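Local coordinates for protein putative phosphomannomutase (Thermus thermophilus, PDB 1TUO) that probably interconverts phosphorylated sugar isomers as a magnesium-dependent member of the phosphohexose mutase family, perhaps acting as a phosphomannomutase or phosphopentomutase, at residues F370-V373 / E374-G378; V263-P267 / H268-T272; A275-R278 / F279-H283. All coordinates share one frame; numbering follows the deposited sequence.

Contact 1: F370-V373 / E374-G378; sequences FKEV and EALTG
Phe-370 and Glu-374 sit one turn apart in the last two turns of helix 366-377, and the acid brings its carboxylate obliquely up to the CE2 corner of the ring. Glu-374 CD comes 3.5 Å from Phe-370 CE2, with the ring and carboxylate planes 42° apart. CG of Glu-374 points back along the helix, opposite the carbonyl carbon (chi1 -80°), and the extended chain beyond it carries the carboxylate over to the phenylalanine. Lys-371 runs alongside Glu-374, pointing the same way; its CD lies 3.8 Å from Glu-374 OE2, but NZ stays 4.4 Å from that oxygen, a nearby opposite charge rather than a salt bridge. The firmer polar partner is beyond the helix: Glu-374 OE1 accepts from the backbone N of His-381. Putting an alanine at Glu-374 would probably leave that N-H without its acceptor and strip the cover from the CE2 corner of Phe-370.

Two residues on, Glu-372 OE2 touches Leu-376 CG at 3.5 Å, a carboxylate resting on an aliphatic branch. Phe-370 and Val-373 also pack on Leu-296 of helix 296-304, on the buried side of the helix. The C-terminal end is tied down by Arg-303 and Arg-299, which bind the carbonyls of Leu-376 and Thr-377, and Gly-378 then leaves helical geometry with positive phi. In this last turn Val-373 O takes two bonds from opposite faces of its carbonyl plane: Thr-377 N at 3.0 Å and Thr-377 OG1 at 2.9 Å.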
ATOM      1  N   PHE A 370      12.089  -4.751 -16.490  1.00 21.96           N
ATOM      2  CA  PHE A 370      13.024  -4.678 -15.385  1.00 21.06           C
ATOM      3  C   PHE A 370      14.454  -4.937 -15.858  1.00 21.89           C
ATOM      4  O   PHE A 370      15.395  -4.366 -15.314  1.00 23.60           O
ATOM      5  CB  PHE A 370      12.655  -5.660 -14.275  1.00 21.00           C
ATOM      6  CG  PHE A 370      13.505  -5.500 -13.052  1.00 19.22           C
ATOM      7  CD1 PHE A 370      13.458  -4.322 -12.313  1.00 20.95           C
ATOM      8  CD2 PHE A 370      14.415  -6.486 -12.687  1.00 19.52           C
ATOM      9  CE1 PHE A 370      14.308  -4.122 -11.232  1.00 21.77           C
ATOM     10  CE2 PHE A 370      15.270  -6.301 -11.611  1.00 20.25           C
ATOM     11  CZ  PHE A 370      15.221  -5.118 -10.882  1.00 20.83           C
ATOM     12  N   LYS A 371      14.614  -5.786 -16.873  1.00 21.76           N
ATOM     13  CA  LYS A 371      15.943  -6.077 -17.416  1.00 23.48           C
ATOM     14  C   LYS A 371      16.522  -4.773 -17.960  1.00 22.98           C
ATOM     15  O   LYS A 371      17.730  -4.548 -17.912  1.00 22.46           O
ATOM     16  CB  LYS A 371      15.848  -7.103 -18.549  1.00 24.26           C
ATOM     17  CG  LYS A 371      15.329  -8.467 -18.126  1.00 29.78           C
ATOM     18  CD  LYS A 371      16.300  -9.190 -17.215  1.00 32.69           C
ATOM     19  CE  LYS A 371      15.761 -10.565 -16.831  1.00 36.57           C
ATOM     20  NZ  LYS A 371      16.713 -11.332 -15.973  1.00 38.47           N
ATOM     21  N   GLU A 372      15.640  -3.919 -18.474  1.00 22.31           N
ATOM     22  CA  GLU A 372      16.034  -2.624 -19.012  1.00 22.63           C
ATOM     23  C   GLU A 372      16.432  -1.722 -17.844  1.00 22.20           C
ATOM     24  O   GLU A 372      17.329  -0.886 -17.963  1.00 22.15           O
ATOM     25  CB  GLU A 372      14.870  -2.011 -19.802  1.00 23.56           C
ATOM     26  CG  GLU A 372      15.083  -0.584 -20.300  1.00 23.90           C
ATOM     27  CD  GLU A 372      16.060  -0.470 -21.468  1.00 26.39           C
ATOM     28  OE1 GLU A 372      16.258  -1.459 -22.209  1.00 27.07           O
ATOM     29  OE2 GLU A 372      16.612   0.634 -21.654  1.00 26.47           O
ATOM     30  N   VAL A 373      15.762  -1.887 -16.708  1.00 21.33           N
ATOM     31  CA  VAL A 373      16.112  -1.104 -15.534  1.00 20.77           C
ATOM     32  C   VAL A 373      17.526  -1.509 -15.128  1.00 20.30           C
ATOM     33  O   VAL A 373      18.362  -0.663 -14.824  1.00 21.65           O
ATOM     34  CB  VAL A 373      15.157  -1.386 -14.347  1.00 19.81           C
ATOM     35  CG1 VAL A 373      15.716  -0.781 -13.066  1.00 21.35           C
ATOM     36  CG2 VAL A 373      13.779  -0.803 -14.642  1.00 20.58           C
ATOM     37  N   GLU A 374      17.787  -2.811 -15.124  1.00 19.72           N
ATOM     38  CA  GLU A 374      19.111  -3.294 -14.748  1.00 21.54           C
ATOM     39  C   GLU A 374      20.185  -2.811 -15.721  1.00 21.49           C
ATOM     40  O   GLU A 374      21.302  -2.498 -15.315  1.00 21.38           O
ATOM     41  CB  GLU A 374      19.103  -4.824 -14.645  1.00 23.09           C
ATOM     42  CG  GLU A 374      18.522  -5.311 -13.315  1.00 26.57           C
ATOM     43  CD  GLU A 374      18.344  -6.816 -13.232  1.00 27.30           C
ATOM     44  OE1 GLU A 374      18.528  -7.366 -12.124  1.00 30.47           O
ATOM     45  OE2 GLU A 374      18.004  -7.446 -14.256  1.00 28.96           O
ATOM     46  N   ALA A 375      19.836  -2.728 -17.001  1.00 22.73           N
ATOM     47  CA  ALA A 375      20.789  -2.265 -18.010  1.00 21.68           C
ATOM     48  C   ALA A 375      21.110  -0.784 -17.812  1.00 22.09           C
ATOM     49  O   ALA A 375      22.273  -0.381 -17.839  1.00 23.39           O
ATOM     50  CB  ALA A 375      20.222  -2.493 -19.413  1.00 21.58           C
ATOM     51  N   LEU A 376      20.074   0.024 -17.620  1.00 20.69           N
ATOM     52  CA  LEU A 376      20.254   1.459 -17.428  1.00 21.71           C
ATOM     53  C   LEU A 376      20.958   1.823 -16.120  1.00 21.70           C
ATOM     54  O   LEU A 376      21.614   2.860 -16.036  1.00 23.41           O
ATOM     55  CB  LEU A 376      18.896   2.168 -17.499  1.00 21.01           C
ATOM     56  CG  LEU A 376      18.163   2.081 -18.841  1.00 20.91           C
ATOM     57  CD1 LEU A 376      16.778   2.724 -18.720  1.00 22.37           C
ATOM     58  CD2 LEU A 376      18.991   2.783 -19.928  1.00 21.38           C
ATOM     59  N   THR A 377      20.808   0.989 -15.094  1.00 21.94           N
ATOM     60  CA  THR A 377      21.447   1.261 -13.804  1.00 21.42           C
ATOM     61  C   THR A 377      22.811   0.596 -13.706  1.00 22.81           C
ATOM     62  O   THR A 377      23.664   1.032 -12.933  1.00 23.61           O
ATOM     63  CB  THR A 377      20.609   0.746 -12.608  1.00 21.28           C
ATOM     64  OG1 THR A 377      20.382  -0.661 -12.750  1.00 21.31           O
ATOM     65  CG2 THR A 377      19.277   1.471 -12.530  1.00 19.73           C
ATOM     66  N   GLY A 378      23.002  -0.466 -14.481  1.00 22.66           N
ATOM     67  CA  GLY A 378      24.261  -1.188 -14.454  1.00 23.18           C
ATOM     68  C   GLY A 378      24.350  -2.068 -13.223  1.00 23.38           C
ATOM     69  O   GLY A 378      25.430  -2.515 -12.839  1.00 22.78           O
TER

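Contact 2: V263-P267 / H268-T272; sequences VFFNP and HQVLT
Asn-266 and Gln-269 form a capping box where strand 263-265 gives way to helix 267-280, each side-chain oxygen accepting from the other residue's backbone N. Asn-266 OD1 accepts from Gln-269 N at 2.9 Å, almost in line with its own C=O, and also takes a weak, bent bond from His-268 N. In return Gln-269 OE1 accepts from Asn-266 N at 2.9 Å, that donor tilted 26° from the plane of the amide carbonyl. The two amide planes are 61° apart. Asn-266 can do this because its CG sits between its backbone N and carbonyl carbon (chi1 75°), which brings OD1 to the backbone N-H groups of the first turn; ND2 is left to bond His-381 NE2.

The tight side is apolar. Gln-269 CB stands squarely over the centre of the Phe-265 ring, 3.6 Å from the centroid, a CH-pi contact, while Val-270 CG2 meets Phe-265 CD2 at 3.6 Å. Val-257 and Leu-259 of the neighbouring strand 255-259 and Leu-366 and Phe-370 of helix 366-377 pack against the same phenylalanine, burying it between sheet and helix. His-268 is buried too, its ND1 bonded to Thr-294 N.

At Phe-264 the packing gives way to water. Its side chain makes little contact with the helix, and its carbonyl is bridged to the glutamine amide by a solvent molecule: the water donates to Phe-264 O at 2.9 Å and accepts from Gln-269 NE2 at 2.9 Å.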
ATOM      1  N   VAL A 263       6.862 -16.771 -11.481  1.00 26.24           N
ATOM      2  CA  VAL A 263       7.985 -15.993 -10.980  1.00 24.75           C
ATOM      3  C   VAL A 263       7.481 -14.749 -10.253  1.00 22.93           C
ATOM      4  O   VAL A 263       6.698 -13.970 -10.801  1.00 22.63           O
ATOM      5  CB  VAL A 263       8.920 -15.541 -12.121  1.00 25.12           C
ATOM      6  CG1 VAL A 263      10.059 -14.714 -11.553  1.00 26.83           C
ATOM      7  CG2 VAL A 263       9.464 -16.753 -12.871  1.00 27.55           C
ATOM      8  N   PHE A 264       7.933 -14.570  -9.020  1.00 22.31           N
ATOM      9  CA  PHE A 264       7.534 -13.409  -8.238  1.00 22.07           C
ATOM     10  C   PHE A 264       8.290 -12.164  -8.710  1.00 21.22           C
ATOM     11  O   PHE A 264       9.500 -12.203  -8.940  1.00 21.75           O
ATOM     12  CB  PHE A 264       7.811 -13.651  -6.756  1.00 22.48           C
ATOM     13  CG  PHE A 264       7.343 -12.541  -5.866  1.00 21.08           C
ATOM     14  CD1 PHE A 264       5.995 -12.192  -5.820  1.00 20.59           C
ATOM     15  CD2 PHE A 264       8.247 -11.842  -5.076  1.00 20.44           C
ATOM     16  CE1 PHE A 264       5.556 -11.163  -5.001  1.00 19.75           C
ATOM     17  CE2 PHE A 264       7.819 -10.812  -4.252  1.00 20.64           C
ATOM     18  CZ  PHE A 264       6.470 -10.471  -4.214  1.00 19.45           C
ATOM     19  N   PHE A 265       7.557 -11.065  -8.852  1.00 20.64           N
ATOM     20  CA  PHE A 265       8.105  -9.777  -9.286  1.00 20.36           C
ATOM     21  C   PHE A 265       7.855  -8.884  -8.066  1.00 20.71           C
ATOM     22  O   PHE A 265       6.723  -8.444  -7.829  1.00 20.41           O
ATOM     23  CB  PHE A 265       7.314  -9.304 -10.514  1.00 21.73           C
ATOM     24  CG  PHE A 265       7.950  -8.169 -11.274  1.00 21.15           C
ATOM     25  CD1 PHE A 265       9.088  -8.375 -12.054  1.00 22.81           C
ATOM     26  CD2 PHE A 265       7.366  -6.909 -11.265  1.00 20.97           C
ATOM     27  CE1 PHE A 265       9.624  -7.336 -12.818  1.00 23.57           C
ATOM     28  CE2 PHE A 265       7.894  -5.870 -12.023  1.00 23.06           C
ATOM     29  CZ  PHE A 265       9.025  -6.083 -12.804  1.00 22.10           C
ATOM     30  N   ASN A 266       8.912  -8.619  -7.299  1.00 20.68           N
ATOM     31  CA  ASN A 266       8.796  -7.861  -6.053  1.00 19.83           C
ATOM     32  C   ASN A 266       8.586  -6.347  -6.119  1.00 20.79           C
ATOM     33  O   ASN A 266       8.700  -5.734  -7.177  1.00 19.37           O
ATOM     34  CB  ASN A 266       9.989  -8.186  -5.135  1.00 21.13           C
ATOM     35  CG  ASN A 266      11.280  -7.535  -5.586  1.00 20.44           C
ATOM     36  OD1 ASN A 266      11.280  -6.411  -6.084  1.00 20.72           O
ATOM     37  ND2 ASN A 266      12.395  -8.231  -5.385  1.00 22.20           N
ATOM     38  N   PRO A 267       8.258  -5.728  -4.970  1.00 20.03           N
ATOM     39  CA  PRO A 267       8.022  -4.285  -4.876  1.00 20.61           C
ATOM     40  C   PRO A 267       9.114  -3.386  -5.434  1.00 19.98           C
ATOM     41  O   PRO A 267       8.819  -2.321  -5.974  1.00 18.82           O
ATOM     42  CB  PRO A 267       7.813  -4.074  -3.384  1.00 21.06           C
ATOM     43  CG  PRO A 267       7.089  -5.331  -2.995  1.00 22.16           C
ATOM     44  CD  PRO A 267       7.909  -6.389  -3.696  1.00 21.38           C
ATOM     45  N   HIS A 268      10.367  -3.803  -5.287  1.00 19.55           N
ATOM     46  CA  HIS A 268      11.500  -3.023  -5.779  1.00 19.99           C
ATOM     47  C   HIS A 268      11.471  -3.033  -7.299  1.00 18.57           C
ATOM     48  O   HIS A 268      11.752  -2.022  -7.946  1.00 20.74           O
ATOM     49  CB  HIS A 268      12.808  -3.638  -5.279  1.00 20.43           C
ATOM     50  CG  HIS A 268      12.859  -3.805  -3.791  1.00 22.68           C
ATOM     51  ND1 HIS A 268      13.097  -2.753  -2.931  1.00 22.09           N
ATOM     52  CD2 HIS A 268      12.656  -4.893  -3.011  1.00 22.44           C
ATOM     53  CE1 HIS A 268      13.036  -3.188  -1.684  1.00 25.10           C
ATOM     54  NE2 HIS A 268      12.769  -4.481  -1.704  1.00 25.09           N
ATOM     55  N   GLN A 269      11.126  -4.186  -7.861  1.00 19.45           N
ATOM     56  CA  GLN A 269      11.044  -4.324  -9.305  1.00 18.33           C
ATOM     57  C   GLN A 269       9.857  -3.520  -9.818  1.00 19.00           C
ATOM     58  O   GLN A 269       9.958  -2.824 -10.824  1.00 19.44           O
ATOM     59  CB  GLN A 269      10.904  -5.796  -9.684  1.00 18.99           C
ATOM     60  CG  GLN A 269      12.170  -6.609  -9.383  1.00 19.84           C
ATOM     61  CD  GLN A 269      11.980  -8.098  -9.600  1.00 19.64           C
ATOM     62  OE1 GLN A 269      11.328  -8.772  -8.804  1.00 21.51           O
ATOM     63  NE2 GLN A 269      12.547  -8.620 -10.681  1.00 21.72           N
ATOM     64  N   VAL A 270       8.733  -3.598  -9.117  1.00 17.90           N
ATOM     65  CA  VAL A 270       7.561  -2.842  -9.542  1.00 17.45           C
ATOM     66  C   VAL A 270       7.826  -1.348  -9.480  1.00 16.56           C
ATOM     67  O   VAL A 270       7.558  -0.619 -10.437  1.00 16.77           O
ATOM     68  CB  VAL A 270       6.340  -3.151  -8.659  1.00 18.07           C
ATOM     69  CG1 VAL A 270       5.246  -2.097  -8.878  1.00 19.56           C
ATOM     70  CG2 VAL A 270       5.815  -4.528  -8.984  1.00 20.07           C
ATOM     71  N   LEU A 271       8.354  -0.892  -8.348  1.00 17.31           N
ATOM     72  CA  LEU A 271       8.618   0.529  -8.164  1.00 17.68           C
ATOM     73  C   LEU A 271       9.581   1.105  -9.195  1.00 18.16           C
ATOM     74  O   LEU A 271       9.305   2.146  -9.792  1.00 17.87           O
ATOM     75  CB  LEU A 271       9.162   0.792  -6.758  1.00 18.00           C
ATOM     76  CG  LEU A 271       9.489   2.252  -6.448  1.00 19.02           C
ATOM     77  CD1 LEU A 271       8.235   3.121  -6.561  1.00 19.12           C
ATOM     78  CD2 LEU A 271      10.077   2.331  -5.041  1.00 21.27           C
ATOM     79  N   THR A 272      10.710   0.435  -9.407  1.00 17.41           N
ATOM     80  CA  THR A 272      11.683   0.938 -10.374  1.00 18.30           C
ATOM     81  C   THR A 272      11.181   0.850 -11.813  1.00 18.66           C
ATOM     82  O   THR A 272      11.452   1.742 -12.623  1.00 19.58           O
ATOM     83  CB  THR A 272      13.038   0.195 -10.252  1.00 18.30           C
ATOM     84  OG1 THR A 272      12.846  -1.212 -10.432  1.00 18.11           O
ATOM     85  CG2 THR A 272      13.647   0.454  -8.887  1.00 19.61           C
TER
HETATM   86  O   HOH W   1      11.411 -11.311 -10.951  1.00 29.47           O

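Contact 3: A275-R278 / F279-H283; sequences ALYR and FRKGH
Lys-281 folds back over Tyr-277 at the end of helix 267-280, and its side chain can be followed outward atom by atom. CB lies 3.5 Å from Arg-278 O and 3.6 Å from Tyr-277 O, against the carbonyls of the last turn. CG stands over one face of the tyrosine ring, toward its rim, in a CH-pi contact 4.2 Å from the centroid. CD comes 3.4 Å from Tyr-277 CZ; the bend at chi3 (64°) then turns the rest of the chain, and NZ reaches Glu-357 OE2 in a salt bridge. Tyr-277 OH is hydrogen-bonded to that same carboxylate oxygen, so the tips of both side chains meet Glu-357 of helix 348-362.

On another side of the turn, His-283 CD2 lies over a face of the Arg-278 guanidinium, 3.7 Å from NH2, the two planes 47° apart. That guanidinium forms a salt bridge with Glu-341. Arg-278 O is the hub of the helix end: it accepts from His-283 N at 3.2 Å and, weakly, from Lys-281 N and His-283 ND1. Gly-282, at positive phi, turns the chain out, completing the Schellman motif that ends the helix.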
ATOM      1  N   ALA A 275       8.842   3.639 -12.158  1.00 19.41           N
ATOM      2  CA  ALA A 275       9.532   4.921 -12.101  1.00 18.73           C
ATOM      3  C   ALA A 275      10.126   5.196 -13.479  1.00 19.59           C
ATOM      4  O   ALA A 275      10.046   6.312 -13.990  1.00 19.59           O
ATOM      5  CB  ALA A 275      10.643   4.897 -11.050  1.00 19.58           C
ATOM      6  N   LEU A 276      10.708   4.166 -14.083  1.00 18.81           N
ATOM      7  CA  LEU A 276      11.317   4.309 -15.402  1.00 20.11           C
ATOM      8  C   LEU A 276      10.265   4.652 -16.446  1.00 20.36           C
ATOM      9  O   LEU A 276      10.451   5.559 -17.248  1.00 21.84           O
ATOM     10  CB  LEU A 276      12.021   3.015 -15.812  1.00 20.28           C
ATOM     11  CG  LEU A 276      12.654   3.007 -17.209  1.00 20.48           C
ATOM     12  CD1 LEU A 276      13.723   4.087 -17.294  1.00 19.76           C
ATOM     13  CD2 LEU A 276      13.269   1.640 -17.476  1.00 21.25           C
ATOM     14  N   TYR A 277       9.165   3.914 -16.429  1.00 21.40           N
ATOM     15  CA  TYR A 277       8.081   4.138 -17.376  1.00 21.65           C
ATOM     16  C   TYR A 277       7.520   5.555 -17.275  1.00 22.52           C
ATOM     17  O   TYR A 277       7.371   6.242 -18.288  1.00 22.57           O
ATOM     18  CB  TYR A 277       6.962   3.119 -17.139  1.00 22.74           C
ATOM     19  CG  TYR A 277       5.764   3.327 -18.041  1.00 24.21           C
ATOM     20  CD1 TYR A 277       4.528   3.704 -17.517  1.00 24.51           C
ATOM     21  CD2 TYR A 277       5.877   3.175 -19.421  1.00 23.53           C
ATOM     22  CE1 TYR A 277       3.433   3.926 -18.352  1.00 25.44           C
ATOM     23  CE2 TYR A 277       4.789   3.396 -20.263  1.00 24.35           C
ATOM     24  CZ  TYR A 277       3.573   3.772 -19.724  1.00 25.87           C
ATOM     25  OH  TYR A 277       2.501   4.011 -20.558  1.00 28.98           O
ATOM     26  N   ARG A 278       7.221   6.000 -16.059  1.00 22.50           N
ATOM     27  CA  ARG A 278       6.667   7.335 -15.872  1.00 22.18           C
ATOM     28  C   ARG A 278       7.669   8.415 -16.263  1.00 23.77           C
ATOM     29  O   ARG A 278       7.296   9.435 -16.845  1.00 23.51           O
ATOM     30  CB  ARG A 278       6.205   7.521 -14.419  1.00 23.61           C
ATOM     31  CG  ARG A 278       4.910   6.778 -14.105  1.00 24.12           C
ATOM     32  CD  ARG A 278       4.644   6.674 -12.600  1.00 27.05           C
ATOM     33  NE  ARG A 278       4.275   7.939 -11.958  1.00 28.16           N
ATOM     34  CZ  ARG A 278       3.102   8.557 -12.103  1.00 28.03           C
ATOM     35  NH1 ARG A 278       2.160   8.043 -12.881  1.00 27.49           N
ATOM     36  NH2 ARG A 278       2.858   9.684 -11.441  1.00 26.68           N
ATOM     37  N   PHE A 279       8.942   8.191 -15.952  1.00 23.32           N
ATOM     38  CA  PHE A 279       9.964   9.162 -16.307  1.00 24.79           C
ATOM     39  C   PHE A 279      10.045   9.290 -17.823  1.00 25.32           C
ATOM     40  O   PHE A 279      10.137  10.399 -18.361  1.00 25.64           O
ATOM     41  CB  PHE A 279      11.332   8.735 -15.782  1.00 24.31           C
ATOM     42  CG  PHE A 279      12.452   9.604 -16.268  1.00 26.31           C
ATOM     43  CD1 PHE A 279      12.738  10.807 -15.641  1.00 26.19           C
ATOM     44  CD2 PHE A 279      13.195   9.235 -17.384  1.00 28.03           C
ATOM     45  CE1 PHE A 279      13.749  11.636 -16.121  1.00 27.91           C
ATOM     46  CE2 PHE A 279      14.205  10.056 -17.870  1.00 28.56           C
ATOM     47  CZ  PHE A 279      14.480  11.259 -17.235  1.00 28.28           C
ATOM     48  N   ARG A 280      10.023   8.155 -18.513  1.00 25.56           N
ATOM     49  CA  ARG A 280      10.114   8.172 -19.970  1.00 26.74           C
ATOM     50  C   ARG A 280       8.871   8.785 -20.618  1.00 27.78           C
ATOM     51  O   ARG A 280       8.935   9.250 -21.750  1.00 28.42           O
ATOM     52  CB  ARG A 280      10.380   6.759 -20.511  1.00 25.06           C
ATOM     53  CG  ARG A 280      11.764   6.231 -20.123  1.00 27.36           C
ATOM     54  CD  ARG A 280      12.013   4.777 -20.535  1.00 25.77           C
ATOM     55  NE  ARG A 280      12.252   4.604 -21.968  1.00 26.03           N
ATOM     56  CZ  ARG A 280      12.672   3.466 -22.515  1.00 28.47           C
ATOM     57  NH1 ARG A 280      12.899   2.405 -21.747  1.00 28.63           N
ATOM     58  NH2 ARG A 280      12.862   3.380 -23.826  1.00 26.25           N
ATOM     59  N   LYS A 281       7.750   8.789 -19.900  1.00 28.26           N
ATOM     60  CA  LYS A 281       6.523   9.389 -20.426  1.00 29.64           C
ATOM     61  C   LYS A 281       6.599  10.905 -20.307  1.00 29.75           C
ATOM     62  O   LYS A 281       5.728  11.617 -20.808  1.00 30.57           O
ATOM     63  CB  LYS A 281       5.284   8.892 -19.676  1.00 29.84           C
ATOM     64  CG  LYS A 281       4.763   7.552 -20.152  1.00 34.49           C
ATOM     65  CD  LYS A 281       3.434   7.200 -19.492  1.00 35.97           C
ATOM     66  CE  LYS A 281       2.335   8.175 -19.887  1.00 38.43           C
ATOM     67  NZ  LYS A 281       1.017   7.806 -19.290  1.00 40.37           N
ATOM     68  N   GLY A 282       7.630  11.398 -19.628  1.00 29.94           N
ATOM     69  CA  GLY A 282       7.786  12.833 -19.482  1.00 31.90           C
ATOM     70  C   GLY A 282       7.571  13.410 -18.095  1.00 31.92           C
ATOM     71  O   GLY A 282       7.766  14.609 -17.895  1.00 31.15           O
ATOM     72  N   HIS A 283       7.167  12.580 -17.138  1.00 33.74           N
ATOM     73  CA  HIS A 283       6.953  13.062 -15.775  1.00 35.75           C
ATOM     74  C   HIS A 283       8.282  13.540 -15.196  1.00 36.10           C
ATOM     75  O   HIS A 283       9.302  12.856 -15.307  1.00 35.96           O
ATOM     76  CB  HIS A 283       6.397  11.953 -14.878  1.00 37.88           C
ATOM     77  CG  HIS A 283       5.011  11.512 -15.231  1.00 41.49           C
ATOM     78  ND1 HIS A 283       4.699  10.933 -16.442  1.00 42.95           N
ATOM     79  CD2 HIS A 283       3.860  11.536 -14.517  1.00 43.32           C
ATOM     80  CE1 HIS A 283       3.417  10.615 -16.458  1.00 45.13           C
ATOM     81  NE2 HIS A 283       2.885  10.970 -15.302  1.00 44.42           N
TER

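Along the chain contact 2 comes first, then contact 3, then contact 1. Contacts 2 and 3 lie at the two ends of helix 267-280, their centres about 17 Å apart; contact 2 leads into it from strand 263-265, the edge strand of a five-stranded mixed sheet, and contact 3 marks its finish. Contact 1, on helix 366-377, has its centre about 13 Å from that of contact 2 and 14 Å from that of contact 3, and touches both. Phe-370 meets Phe-265, Gln-269 and Thr-272, while Leu-376 CD1 packs on Leu-276 CD1 at 3.6 Å. Helix 366-377 thus packs on helix 267-280 near both its ends, just before strand 382-386 of the antiparallel C-terminal sheet.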